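Probable porin (Pseudomonas aeruginosa, PDB 4FSP) probably acts as a porin of the OprD family, a beta-barrel channel through the bacterial outer membrane. Local coordinates at residues Gly61-Glu64 with Gly68-Leu71; Val127-Leu130 with Gln134-Tyr137; Gly201-Ile206 with Thr211-Tyr216; Lys231-Ile236 with Ser240-Leu245. One frame throughout, in Å; residues are numbered along the deposited sequence.

Interaction 1 of 4, residues Gly61-Glu64 with Gly68-Leu71. With C8E ((hydroxyethyloxy)tri(ethyloxy)octane), chain E.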
loop_
_atom_site.group_PDB
_atom_site.type_symbol
_atom_site.label_atom_id
_atom_site.label_comp_id
_atom_site.label_asym_id
_atom_site.label_seq_id
_atom_site.Cartn_x
_atom_site.Cartn_y
_atom_site.Cartn_z
ATOM N N GLY A 61 8.693 -2.712 -24.250
ATOM C CA GLY A 61 8.472 -1.368 -24.759
ATOM C C GLY A 61 7.139 -1.332 -25.505
ATOM O O GLY A 61 6.261 -2.159 -25.255
ATOM N N TYR A 62 6.990 -0.399 -26.443
ATOM C CA TYR A 62 5.729 -0.238 -27.171
ATOM C C TYR A 62 5.923 -0.396 -28.659
ATOM O O TYR A 62 6.930 0.066 -29.207
ATOM C CB TYR A 62 5.112 1.147 -26.882
ATOM C CG TYR A 62 4.550 1.236 -25.487
ATOM C CD1 TYR A 62 3.262 0.801 -25.219
ATOM C CD2 TYR A 62 5.318 1.717 -24.429
ATOM C CE1 TYR A 62 2.737 0.858 -23.934
ATOM C CE2 TYR A 62 4.793 1.783 -23.126
ATOM C CZ TYR A 62 3.504 1.342 -22.895
ATOM O OH TYR A 62 2.962 1.387 -21.634
ATOM N N THR A 63 4.949 -1.032 -29.314
ATOM C CA THR A 63 4.945 -1.135 -30.767
ATOM C C THR A 63 4.825 0.256 -31.374
ATOM O O THR A 63 4.381 1.199 -30.707
ATOM C CB THR A 63 3.767 -2.001 -31.279
ATOM O OG1 THR A 63 2.532 -1.501 -30.740
ATOM C CG2 THR A 63 3.963 -3.460 -30.871
ATOM N N GLU A 64 5.199 0.373 -32.641
ATOM C CA GLU A 64 5.188 1.651 -33.350
ATOM C C GLU A 64 3.778 2.141 -33.682
ATOM O O GLU A 64 2.861 1.340 -33.893
ATOM C CB GLU A 64 5.965 1.488 -34.653
ATOM C CG GLU A 64 6.211 2.763 -35.433
ATOM C CD GLU A 64 7.159 2.509 -36.590
ATOM O OE1 GLU A 64 7.314 1.324 -36.964
ATOM O OE2 GLU A 64 7.747 3.475 -37.126
ATOM N N GLY A 68 0.209 2.731 -29.176
ATOM C CA GLY A 68 1.239 1.735 -28.937
ATOM C C GLY A 68 0.748 0.610 -28.052
ATOM O O GLY A 68 -0.044 0.835 -27.121
ATOM N N VAL A 69 1.208 -0.605 -28.347
ATOM C CA VAL A 69 0.802 -1.788 -27.594
ATOM C C VAL A 69 1.998 -2.383 -26.858
ATOM O O VAL A 69 3.114 -2.434 -27.396
ATOM C CB VAL A 69 0.197 -2.863 -28.535
ATOM C CG1 VAL A 69 -0.376 -4.006 -27.723
ATOM C CG2 VAL A 69 -0.881 -2.250 -29.406
ATOM N N GLY A 70 1.777 -2.835 -25.629
ATOM C CA GLY A 70 2.849 -3.451 -24.861
ATOM C C GLY A 70 2.398 -4.607 -23.987
ATOM O O GLY A 70 1.201 -4.909 -23.890
ATOM N N LEU A 71 3.363 -5.259 -23.346
ATOM C CA LEU A 71 3.084 -6.416 -22.504
ATOM C C LEU A 71 3.999 -6.439 -21.284
ATOM O O LEU A 71 5.223 -6.357 -21.429
ATOM C CB LEU A 71 3.281 -7.693 -23.315
ATOM C CG LEU A 71 3.188 -9.012 -22.534
ATOM C CD1 LEU A 71 1.783 -9.216 -21.998
ATOM C CD2 LEU A 71 3.587 -10.190 -23.419
HETATM C C14 C8E E . 0.797 -6.258 -30.823
HETATM O O15 C8E E . 0.263 -5.870 -32.070
HETATM C C16 C8E E . 1.198 -5.190 -32.884
HETATM C C17 C8E E . 0.565 -3.988 -33.579
HETATM O O18 C8E E . 1.557 -3.268 -34.285
HETATM C C19 C8E E . 1.926 -3.888 -35.496
HETATM C C20 C8E E . 2.673 -2.891 -36.366
HETATM O O21 C8E E . 2.673 -1.635 -35.715
#

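Interaction 2 of 4, residues Val127-Leu130 with Gln134-Tyr137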
loop_
_atom_site.group_PDB
_atom_site.type_symbol
_atom_site.label_atom_id
_atom_site.label_comp_id
_atom_site.label_asym_id
_atom_site.label_seq_id
_atom_site.Cartn_x
_atom_site.Cartn_y
_atom_site.Cartn_z
ATOM N N VAL A 127 -1.525 -4.163 -10.112
ATOM C CA VAL A 127 -1.160 -3.952 -8.721
ATOM C C VAL A 127 -1.465 -2.487 -8.403
ATOM O O VAL A 127 -0.580 -1.630 -8.429
ATOM C CB VAL A 127 0.324 -4.318 -8.479
ATOM C CG1 VAL A 127 0.698 -4.178 -7.011
ATOM C CG2 VAL A 127 0.574 -5.752 -8.895
ATOM N N PRO A 128 -2.747 -2.179 -8.164
ATOM C CA PRO A 128 -3.098 -0.757 -8.006
ATOM C C PRO A 128 -2.501 -0.138 -6.738
ATOM O O PRO A 128 -2.413 -0.798 -5.690
ATOM C CB PRO A 128 -4.631 -0.773 -7.915
ATOM C CG PRO A 128 -5.048 -2.126 -8.484
ATOM C CD PRO A 128 -3.928 -3.062 -8.117
ATOM N N LYS A 129 -2.072 1.116 -6.846
ATOM C CA LYS A 129 -1.635 1.886 -5.686
ATOM C C LYS A 129 -2.516 3.114 -5.523
ATOM O O LYS A 129 -2.127 4.217 -5.900
ATOM C CB LYS A 129 -0.174 2.316 -5.836
ATOM C CG LYS A 129 0.816 1.160 -5.947
ATOM C CD LYS A 129 2.223 1.596 -5.535
ATOM C CE LYS A 129 2.211 2.506 -4.289
ATOM N NZ LYS A 129 1.623 1.885 -3.058
ATOM N N LEU A 130 -3.696 2.926 -4.939
ATOM C CA LEU A 130 -4.675 4.014 -4.816
ATOM C C LEU A 130 -5.222 4.139 -3.390
ATOM O O LEU A 130 -5.187 3.172 -2.615
ATOM C CB LEU A 130 -5.831 3.771 -5.795
ATOM C CG LEU A 130 -5.473 3.664 -7.270
ATOM C CD1 LEU A 130 -6.673 3.105 -8.029
ATOM C CD2 LEU A 130 -5.077 5.042 -7.805
ATOM N N GLN A 134 -4.473 -0.325 -1.900
ATOM C CA GLN A 134 -3.011 -0.278 -1.762
ATOM C C GLN A 134 -2.470 -1.692 -1.526
ATOM O O GLN A 134 -3.025 -2.427 -0.716
ATOM C CB GLN A 134 -2.631 0.566 -0.532
ATOM C CG GLN A 134 -2.863 2.046 -0.679
ATOM C CD GLN A 134 -1.613 2.772 -1.093
ATOM O OE1 GLN A 134 -1.559 3.417 -2.153
ATOM N NE2 GLN A 134 -0.589 2.679 -0.254
ATOM N N PRO A 135 -1.356 -2.057 -2.188
ATOM C CA PRO A 135 -0.802 -3.410 -2.020
ATOM C C PRO A 135 -0.389 -3.695 -0.581
ATOM O O PRO A 135 -0.094 -2.764 0.181
ATOM C CB PRO A 135 0.446 -3.397 -2.907
ATOM C CG PRO A 135 0.810 -1.945 -3.041
ATOM C CD PRO A 135 -0.475 -1.182 -2.983
ATOM N N ASN A 136 -0.394 -4.969 -0.205
ATOM C CA ASN A 136 0.242 -5.383 1.045
ATOM C C ASN A 136 1.711 -5.683 0.740
ATOM O O ASN A 136 2.010 -6.560 -0.068
ATOM C CB ASN A 136 -0.463 -6.608 1.643
ATOM C CG ASN A 136 0.019 -6.934 3.061
ATOM O OD1 ASN A 136 1.151 -6.615 3.436
ATOM N ND2 ASN A 136 -0.839 -7.577 3.848
ATOM N N TYR A 137 2.626 -4.946 1.360
ATOM C CA TYR A 137 4.039 -5.061 0.989
ATOM C C TYR A 137 4.854 -5.964 1.924
ATOM O O TYR A 137 5.915 -6.457 1.548
ATOM C CB TYR A 137 4.689 -3.672 0.875
ATOM C CG TYR A 137 4.503 -2.990 -0.473
ATOM C CD1 TYR A 137 4.685 -3.688 -1.666
ATOM C CD2 TYR A 137 4.149 -1.645 -0.550
ATOM C CE1 TYR A 137 4.518 -3.062 -2.900
ATOM C CE2 TYR A 137 3.980 -1.010 -1.777
ATOM C CZ TYR A 137 4.168 -1.723 -2.947
ATOM O OH TYR A 137 3.999 -1.095 -4.164
#

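Interaction 3 of 4, residues Gly201-Ile206 with Thr211-Tyr216. With C8E ((hydroxyethyloxy)tri(ethyloxy)octane), chain J; C8E ((hydroxyethyloxy)tri(ethyloxy)octane), chain G; C8E ((hydroxyethyloxy)tri(ethyloxy)octane), chain I.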
loop_
_atom_site.group_PDB
_atom_site.type_symbol
_atom_site.label_atom_id
_atom_site.label_comp_id
_atom_site.label_asym_id
_atom_site.label_seq_id
_atom_site.Cartn_x
_atom_site.Cartn_y
_atom_site.Cartn_z
ATOM N N GLY A 201 -10.755 8.280 -10.137
ATOM C CA GLY A 201 -10.092 9.278 -9.349
ATOM C C GLY A 201 -9.485 10.411 -10.141
ATOM O O GLY A 201 -9.462 10.416 -11.383
ATOM N N LEU A 202 -8.942 11.350 -9.378
ATOM C CA LEU A 202 -8.391 12.580 -9.888
ATOM C C LEU A 202 -7.315 13.024 -8.888
ATOM O O LEU A 202 -7.521 12.978 -7.671
ATOM C CB LEU A 202 -9.535 13.592 -9.997
ATOM C CG LEU A 202 -9.345 15.061 -10.354
ATOM C CD1 LEU A 202 -10.685 15.626 -10.830
ATOM C CD2 LEU A 202 -8.870 15.845 -9.151
ATOM N N ASP A 203 -6.159 13.425 -9.405
ATOM C CA ASP A 203 -5.075 13.935 -8.580
ATOM C C ASP A 203 -4.616 15.212 -9.255
ATOM O O ASP A 203 -4.358 15.222 -10.459
ATOM C CB ASP A 203 -3.916 12.935 -8.508
ATOM C CG ASP A 203 -4.346 11.573 -7.983
ATOM O OD1 ASP A 203 -4.574 11.445 -6.761
ATOM O OD2 ASP A 203 -4.442 10.625 -8.788
ATOM N N TYR A 204 -4.531 16.293 -8.486
ATOM C CA TYR A 204 -4.348 17.620 -9.060
ATOM C C TYR A 204 -3.196 18.356 -8.406
ATOM O O TYR A 204 -3.162 18.500 -7.175
ATOM C CB TYR A 204 -5.635 18.432 -8.911
ATOM C CG TYR A 204 -5.503 19.878 -9.320
ATOM C CD1 TYR A 204 -5.049 20.217 -10.581
ATOM C CD2 TYR A 204 -5.857 20.900 -8.456
ATOM C CE1 TYR A 204 -4.935 21.528 -10.971
ATOM C CE2 TYR A 204 -5.741 22.223 -8.836
ATOM C CZ TYR A 204 -5.277 22.525 -10.102
ATOM O OH TYR A 204 -5.151 23.826 -10.522
ATOM N N ARG A 205 -2.253 18.815 -9.231
ATOM C CA ARG A 205 -1.137 19.614 -8.745
ATOM C C ARG A 205 -1.646 21.029 -8.542
ATOM O O ARG A 205 -1.849 21.763 -9.506
ATOM C CB ARG A 205 0.015 19.617 -9.751
ATOM C CG ARG A 205 0.503 18.238 -10.134
ATOM C CD ARG A 205 1.354 17.612 -9.034
ATOM N NE ARG A 205 2.732 18.108 -9.022
ATOM C CZ ARG A 205 3.233 18.918 -8.091
ATOM N NH1 ARG A 205 2.470 19.326 -7.085
ATOM N NH2 ARG A 205 4.500 19.310 -8.162
ATOM N N ILE A 206 -1.873 21.410 -7.293
ATOM C CA ILE A 206 -2.394 22.737 -7.003
ATOM C C ILE A 206 -1.286 23.765 -7.146
ATOM O O ILE A 206 -1.502 24.886 -7.594
ATOM C CB ILE A 206 -2.923 22.799 -5.565
ATOM C CG1 ILE A 206 -4.051 21.779 -5.384
ATOM C CG2 ILE A 206 -3.378 24.212 -5.212
ATOM C CD1 ILE A 206 -4.207 21.288 -3.961
ATOM N N THR A 211 -0.673 19.024 -3.522
ATOM C CA THR A 211 -1.483 18.152 -4.357
ATOM C C THR A 211 -2.780 17.785 -3.636
ATOM O O THR A 211 -2.775 17.462 -2.442
ATOM C CB THR A 211 -0.698 16.856 -4.699
ATOM O OG1 THR A 211 0.499 17.211 -5.401
ATOM C CG2 THR A 211 -1.528 15.942 -5.589
ATOM N N GLY A 212 -3.889 17.842 -4.362
ATOM C CA GLY A 212 -5.168 17.418 -3.828
ATOM C C GLY A 212 -5.684 16.239 -4.625
ATOM O O GLY A 212 -5.501 16.192 -5.848
ATOM N N SER A 213 -6.326 15.288 -3.948
ATOM C CA SER A 213 -6.834 14.100 -4.613
ATOM C C SER A 213 -8.261 13.760 -4.198
ATOM O O SER A 213 -8.631 13.908 -3.032
ATOM C CB SER A 213 -5.948 12.896 -4.269
ATOM O OG SER A 213 -4.611 13.150 -4.648
ATOM N N TYR A 214 -9.040 13.277 -5.160
ATOM C CA TYR A 214 -10.331 12.660 -4.890
ATOM C C TYR A 214 -10.350 11.265 -5.503
ATOM O O TYR A 214 -9.971 11.087 -6.666
ATOM C CB TYR A 214 -11.490 13.479 -5.483
ATOM C CG TYR A 214 -12.767 12.697 -5.417
ATOM C CD1 TYR A 214 -13.550 12.719 -4.277
ATOM C CD2 TYR A 214 -13.160 11.875 -6.472
ATOM C CE1 TYR A 214 -14.715 11.963 -4.198
ATOM C CE2 TYR A 214 -14.294 11.108 -6.394
ATOM C CZ TYR A 214 -15.078 11.158 -5.263
ATOM O OH TYR A 214 -16.226 10.391 -5.219
ATOM N N HIS A 215 -10.815 10.274 -4.750
ATOM C CA HIS A 215 -10.950 8.921 -5.299
ATOM C C HIS A 215 -12.219 8.245 -4.814
ATOM O O HIS A 215 -12.649 8.432 -3.662
ATOM C CB HIS A 215 -9.734 8.058 -4.963
ATOM C CG HIS A 215 -8.481 8.529 -5.632
ATOM N ND1 HIS A 215 -7.976 7.930 -6.761
ATOM C CD2 HIS A 215 -7.664 9.574 -5.354
ATOM C CE1 HIS A 215 -6.880 8.569 -7.142
ATOM N NE2 HIS A 215 -6.679 9.578 -6.315
ATOM N N TYR A 216 -12.821 7.473 -5.714
ATOM C CA TYR A 216 -14.039 6.737 -5.425
ATOM C C TYR A 216 -13.765 5.250 -5.627
ATOM O O TYR A 216 -13.147 4.856 -6.615
ATOM C CB TYR A 216 -15.166 7.189 -6.358
ATOM C CG TYR A 216 -16.429 6.409 -6.151
ATOM C CD1 TYR A 216 -17.338 6.775 -5.165
ATOM C CD2 TYR A 216 -16.717 5.296 -6.931
ATOM C CE1 TYR A 216 -18.498 6.056 -4.964
ATOM C CE2 TYR A 216 -17.870 4.571 -6.740
ATOM C CZ TYR A 216 -18.759 4.953 -5.747
ATOM O OH TYR A 216 -19.922 4.244 -5.539
HETATM C C1 C8E J . -9.797 16.597 -5.495
HETATM C C2 C8E J . -9.346 17.855 -6.216
HETATM C C3 C8E J . -8.602 18.670 -5.163
HETATM C C4 C8E J . -9.318 19.993 -4.934
HETATM C C5 C8E J . -8.356 20.918 -4.164
HETATM C C6 C8E J . -8.279 22.254 -4.928
HETATM C C7 C8E J . -7.513 23.328 -4.126
HETATM C C8 C8E J . -7.637 24.614 -4.949
HETATM O O9 C8E J . -6.818 25.693 -4.438
HETATM C C10 C8E J . -6.798 26.687 -5.482
HETATM C C11 C8E J . -5.875 27.830 -5.099
HETATM O O12 C8E J . -5.131 28.076 -6.315
HETATM C C1 C8E G . -23.763 3.142 -5.551
HETATM C C2 C8E G . -24.192 3.859 -6.818
HETATM C C3 C8E G . -24.037 5.354 -6.607
HETATM C C4 C8E G . -23.241 5.947 -7.756
HETATM C C5 C8E G . -22.091 6.780 -7.213
HETATM C C6 C8E G . -21.017 6.967 -8.271
HETATM C C7 C8E G . -20.172 8.189 -7.937
HETATM C C8 C8E G . -18.838 8.130 -8.657
HETATM O O9 C8E G . -18.463 9.405 -9.139
HETATM C C10 C8E G . -17.078 9.642 -8.982
HETATM C C11 C8E G . -16.561 10.524 -10.113
HETATM O O12 C8E G . -15.197 10.811 -9.903
HETATM C C13 C8E G . -14.628 11.557 -10.958
HETATM C C14 C8E G . -13.117 11.342 -11.009
HETATM C C4 C8E I . -13.753 16.107 -8.574
HETATM C C5 C8E I . -14.599 15.478 -7.477
HETATM C C6 C8E I . -15.757 14.646 -8.016
HETATM C C7 C8E I . -16.689 14.326 -6.853
HETATM C C8 C8E I . -17.895 13.482 -7.244
HETATM O O9 C8E I . -18.491 12.944 -6.078
HETATM C C10 C8E I . -19.837 12.551 -6.272
HETATM C C11 C8E I . -20.325 11.799 -5.040
HETATM O O12 C8E I . -21.589 11.195 -5.244
#

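Interaction 4 of 4, residues Lys231-Ile236 with Ser240-Leu245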
loop_
_atom_site.group_PDB
_atom_site.type_symbol
_atom_site.label_atom_id
_atom_site.label_comp_id
_atom_site.label_asym_id
_atom_site.label_seq_id
_atom_site.Cartn_x
_atom_site.Cartn_y
_atom_site.Cartn_z
ATOM N N LYS A 231 -1.855 16.841 0.194
ATOM C CA LYS A 231 -0.468 16.745 0.634
ATOM C C LYS A 231 0.285 18.034 0.339
ATOM O O LYS A 231 0.177 18.577 -0.767
ATOM C CB LYS A 231 0.221 15.591 -0.080
ATOM C CG LYS A 231 -0.365 14.234 0.246
ATOM C CD LYS A 231 0.306 13.192 -0.626
ATOM C CE LYS A 231 -0.052 11.787 -0.198
ATOM N NZ LYS A 231 0.843 10.816 -0.886
ATOM N N GLY A 232 1.059 18.512 1.312
ATOM C CA GLY A 232 1.817 19.739 1.138
ATOM C C GLY A 232 3.192 19.706 1.784
ATOM O O GLY A 232 3.411 18.939 2.733
ATOM N N ARG A 233 4.114 20.526 1.266
ATOM C CA ARG A 233 5.460 20.683 1.834
ATOM C C ARG A 233 5.804 22.160 1.906
ATOM O O ARG A 233 5.585 22.883 0.945
ATOM C CB ARG A 233 6.519 20.015 0.946
ATOM C CG ARG A 233 6.085 18.731 0.273
ATOM C CD ARG A 233 5.875 17.634 1.301
ATOM N NE ARG A 233 5.173 16.459 0.785
ATOM C CZ ARG A 233 5.781 15.381 0.300
ATOM N NH1 ARG A 233 7.104 15.332 0.250
ATOM N NH2 ARG A 233 5.066 14.356 -0.142
ATOM N N ILE A 234 6.354 22.612 3.027
ATOM C CA ILE A 234 6.939 23.952 3.084
ATOM C C ILE A 234 8.397 23.831 3.518
ATOM O O ILE A 234 8.756 22.875 4.205
ATOM C CB ILE A 234 6.180 24.882 4.051
ATOM C CG1 ILE A 234 6.512 24.539 5.500
ATOM C CG2 ILE A 234 4.681 24.782 3.826
ATOM C CD1 ILE A 234 5.727 25.344 6.496
ATOM N N GLY A 235 9.240 24.778 3.114
ATOM C CA GLY A 235 10.650 24.722 3.474
ATOM C C GLY A 235 10.905 25.418 4.796
ATOM O O GLY A 235 10.250 26.416 5.094
ATOM N N ILE A 236 11.815 24.882 5.612
ATOM C CA ILE A 236 12.232 25.558 6.848
ATOM C C ILE A 236 13.670 25.257 7.281
ATOM O O ILE A 236 13.865 24.473 8.207
ATOM C CB ILE A 236 11.369 25.155 8.078
ATOM C CG1 ILE A 236 9.910 24.850 7.711
ATOM C CG2 ILE A 236 11.455 26.233 9.151
ATOM C CD1 ILE A 236 9.107 24.220 8.832
ATOM N N SER A 240 12.398 20.615 5.853
ATOM C CA SER A 240 11.028 20.718 5.368
ATOM C C SER A 240 9.989 20.109 6.295
ATOM O O SER A 240 10.275 19.205 7.080
ATOM C CB SER A 240 10.884 20.111 3.969
ATOM O OG SER A 240 11.233 18.743 3.972
ATOM N N LEU A 241 8.778 20.639 6.183
ATOM C CA LEU A 241 7.629 20.187 6.938
ATOM C C LEU A 241 6.620 19.672 5.919
ATOM O O LEU A 241 6.272 20.380 4.967
ATOM C CB LEU A 241 7.040 21.358 7.730
ATOM C CG LEU A 241 5.845 21.057 8.630
ATOM C CD1 LEU A 241 6.166 19.836 9.461
ATOM C CD2 LEU A 241 5.553 22.252 9.520
ATOM N N GLU A 242 6.177 18.433 6.102
ATOM C CA GLU A 242 5.242 17.809 5.185
ATOM C C GLU A 242 3.951 17.491 5.918
ATOM O O GLU A 242 3.960 17.181 7.110
ATOM C CB GLU A 242 5.834 16.513 4.621
ATOM C CG GLU A 242 7.311 16.621 4.264
ATOM C CD GLU A 242 7.921 15.286 3.859
ATOM O OE1 GLU A 242 7.392 14.232 4.271
ATOM O OE2 GLU A 242 8.930 15.289 3.125
ATOM N N SER A 243 2.841 17.552 5.197
ATOM C CA SER A 243 1.543 17.284 5.792
ATOM C C SER A 243 0.796 16.383 4.847
ATOM O O SER A 243 0.981 16.461 3.635
ATOM C CB SER A 243 0.770 18.580 5.977
ATOM O OG SER A 243 0.922 19.387 4.816
ATOM N N ASP A 244 -0.071 15.544 5.395
ATOM C CA ASP A 244 -0.749 14.535 4.599
ATOM C C ASP A 244 -2.087 14.418 5.298
ATOM O O ASP A 244 -2.152 13.983 6.445
ATOM C CB ASP A 244 0.082 13.226 4.650
ATOM C CG ASP A 244 -0.571 12.044 3.913
ATOM O OD1 ASP A 244 -1.775 12.097 3.575
ATOM O OD2 ASP A 244 0.126 11.018 3.688
ATOM N N LEU A 245 -3.160 14.839 4.640
ATOM C CA LEU A 245 -4.464 14.845 5.298
ATOM C C LEU A 245 -5.450 14.026 4.486
ATOM O O LEU A 245 -5.487 14.124 3.260
ATOM C CB LEU A 245 -4.975 16.282 5.476
ATOM C CG LEU A 245 -4.046 17.252 6.227
ATOM C CD1 LEU A 245 -4.547 18.693 6.096
ATOM C CD2 LEU A 245 -3.892 16.872 7.703
#

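Interaction 1 of 4, residues Gly61-Glu64 with Gly68-Leu71
Thr63 and Val69 tie the connection that follows strand 47-59 to the start of strand 67-80, the next strand of the porin beta-barrel. Two hydrogen bonds do most of this work. The backbone Thr63 N donates to Val69 O at 3.0 Å, nearly straight (164° at the hydrogen) although tilted a little from the carbonyl plane. The answering bond uses a side chain: Val69 N donates to Thr63 OG1 at 2.9 Å. With chi1 at 54°, OG1 stands between the threonine's own N and carbonyl carbon, which carries the hydroxyl across to the valine amide. A side-chain oxygen thus takes the acceptor's part that a carbonyl plays in a regular antiparallel pair.

A softer polar contact adds to these, for Tyr62 CA-H approaches the same Val69 O, with CA and O 3.4 Å apart. The tyrosine ring adds packing: its CD1 lies 3.8 Å from Gly68 C and its edge meets Val69 N in plane. Gly68 and Gly70 bring bare backbone close to the Tyr62 side chain and, at Gly70 CA, to Gly61 O. Beyond the contact, the Tyr62 ring makes an edge-to-face stack with Phe12, and its side chain also touches Lys113 and Arg115 on strand 105-116.

Thr63 and Val69 side chains lie alongside each other and point the same way, where a detergent molecule is bound. The ethoxy part of the detergent passes beside them, Thr63 CG2 sitting 3.8 Å from its C16.

Interaction 2 of 4, residues Val127-Leu130 with Gln134-Tyr137
Gln134 OE1 has several groups of the other segment close by: Lys129 C and Leu130 N are each 3.5 Å from it, and Lys129 NZ is 3.6 Å from it. None of these is a hydrogen bond, so the amide is surrounded more than it is held. The lysine chain bends twice near its end (chi3 41°, chi4 60°), curling the ammonium over Pro135, whose CD is 3.7 Å from Lys129 NZ. Lys129 CD meets Tyr137 OH at 3.5 Å. The tyrosine is poorly ordered, and one face of its ring rests on Pro135 CB.

In the rigid middle, Pro135 CD lies 3.4 Å from Pro128 O, and Pro135 CB meets Val127 CG1 at 4.2 Å, the two side chains crossing at about a right angle. Near the other end Gln134 CG approaches Leu130 O at 3.2 Å.

The segments belong to a long connection that lies near the centre of the chain, consistent with the inward-folded loop that narrows the pore in OprD-family porins. Without a hydrogen bond between the segments, the fit rests on the proline rings and on close polar approaches; the lysine ammonium would probably still favour the Gln134 carbonyl oxygen electrostatically.

Interaction 3 of 4, residues Gly201-Ile206 with Thr211-Tyr216
Asp203 OD1 receives two hydrogen bonds from the neighbouring strand. His215 NE2 donates at 2.8 Å along a nearly straight line (172°), in its own ring plane but 32° out of the carboxylate plane on the syn side of OD1. Ser213 OG donates to the anti lone pair of the same OD1, at 2.7 Å. Ring and carboxylate planes stand 40° apart.

What positions this trio is the antiparallel hairpin of strands 193-205 and 210-219. Asp203 and Ser213 form a non-hydrogen-bonded pair, so their side chains rise together on one face, and His215 follows two residues along. Opposite the histidine, Gly201 has no side chain to obstruct the ring, whose ND1 comes 3.6 Å from Gly201 CA. Leu202 N lies over one face of that ring and is bonded to Tyr214 O at 2.9 Å.

The other face carries Leu202, Tyr204 and Tyr214, and detergent lies against it. C7 of one molecule is centred 3.9 Å above the Tyr214 ring; Tyr216 is another ring with detergent over it, C8 of a second molecule at 3.8 Å. Tyr214 OH is hydrogen-bonded to His226.

The barrel wall is therefore two-sided: apolar and aromatic groups meet the detergent, while acid, hydroxyl and imidazole are hydrogen-bonded to one another on the reverse, where His215 also touches Leu130 and Pro131. The nearby carboxylate would probably favour a protonated histidine.

Interaction 4 of 4, residues Lys231-Ile236 with Ser240-Leu245
Arg233 and Glu242 both turn CG anti to the carbonyl carbon, with chi1 of -36° and -41°, starting their side chains on converging paths. A further bend at chi2 folds the arginine across the glutamate, whose own chain runs extended, until Arg233 CD packs on Glu242 CG at 3.4 Å. The resulting salt bridge, Arg233 NH1 to Glu242 OE2 at 3.4 Å, is one of charge alone: the oxygen lies well out of the guanidinium plane and no N-H points at it. The two flat groups are inclined by 42°, with OE1 over one guanidinium face. Glu242 OE1 also pairs with Arg273 on strand 262-273, so the acid stands between two arginines and is probably kept ionised.

The backbone is an antiparallel beta-hairpin, strands 223-235 and 240-252 of the barrel. Gly232 and Ser243 exchange hydrogen bonds, with Ser243 N to Gly232 O at 2.9 Å, and Ile234 and Leu241 do likewise, with Leu241 N to Ile234 O at 3.0 Å. Between these pairs Arg233 CA-H approaches Leu241 O, the heavy atoms 3.3 Å apart.

On the face opposite the charged pair, Ile234 and Leu241 lie side by side, Ile234 CG1 3.9 Å from Leu241 CB. Ile236, at the turn, brings CD1 within 3.7 Å of Leu241 CB. Branched and long apolar chains suit a face consistent with the outer, membrane-side surface of a porin.

Lys231 and Asp244 run alongside each other on the charged face. Their charged atoms do not touch, Lys231 NZ staying 4.6 Å from Asp244 OD2, and Asp244 instead forms its salt bridge with Arg246.

Interaction 1 is the buried contact, and interaction 4 lies at the surface; interactions 2 and 3 are partly buried. Three of them sit in the barrel wall, at turns between successive strands. Interactions 3 and 4 share the run of strands from 193-205 to 240-252: their centres are about 17 Å apart and Thr211 O meets Lys231 N in a probable hydrogen bond. Both are regular hairpins, with a directed acid-imidazole-hydroxyl hydrogen-bond cluster in one and a salt bridge without a directed N-H in the other. Interaction 1 replaces a regular pair with a threonine hydroxyl. Interaction 2 stands apart near the centre of the chain, lacks hydrogen bonds between its segments, and reaches the wall where Leu130 packs on His215.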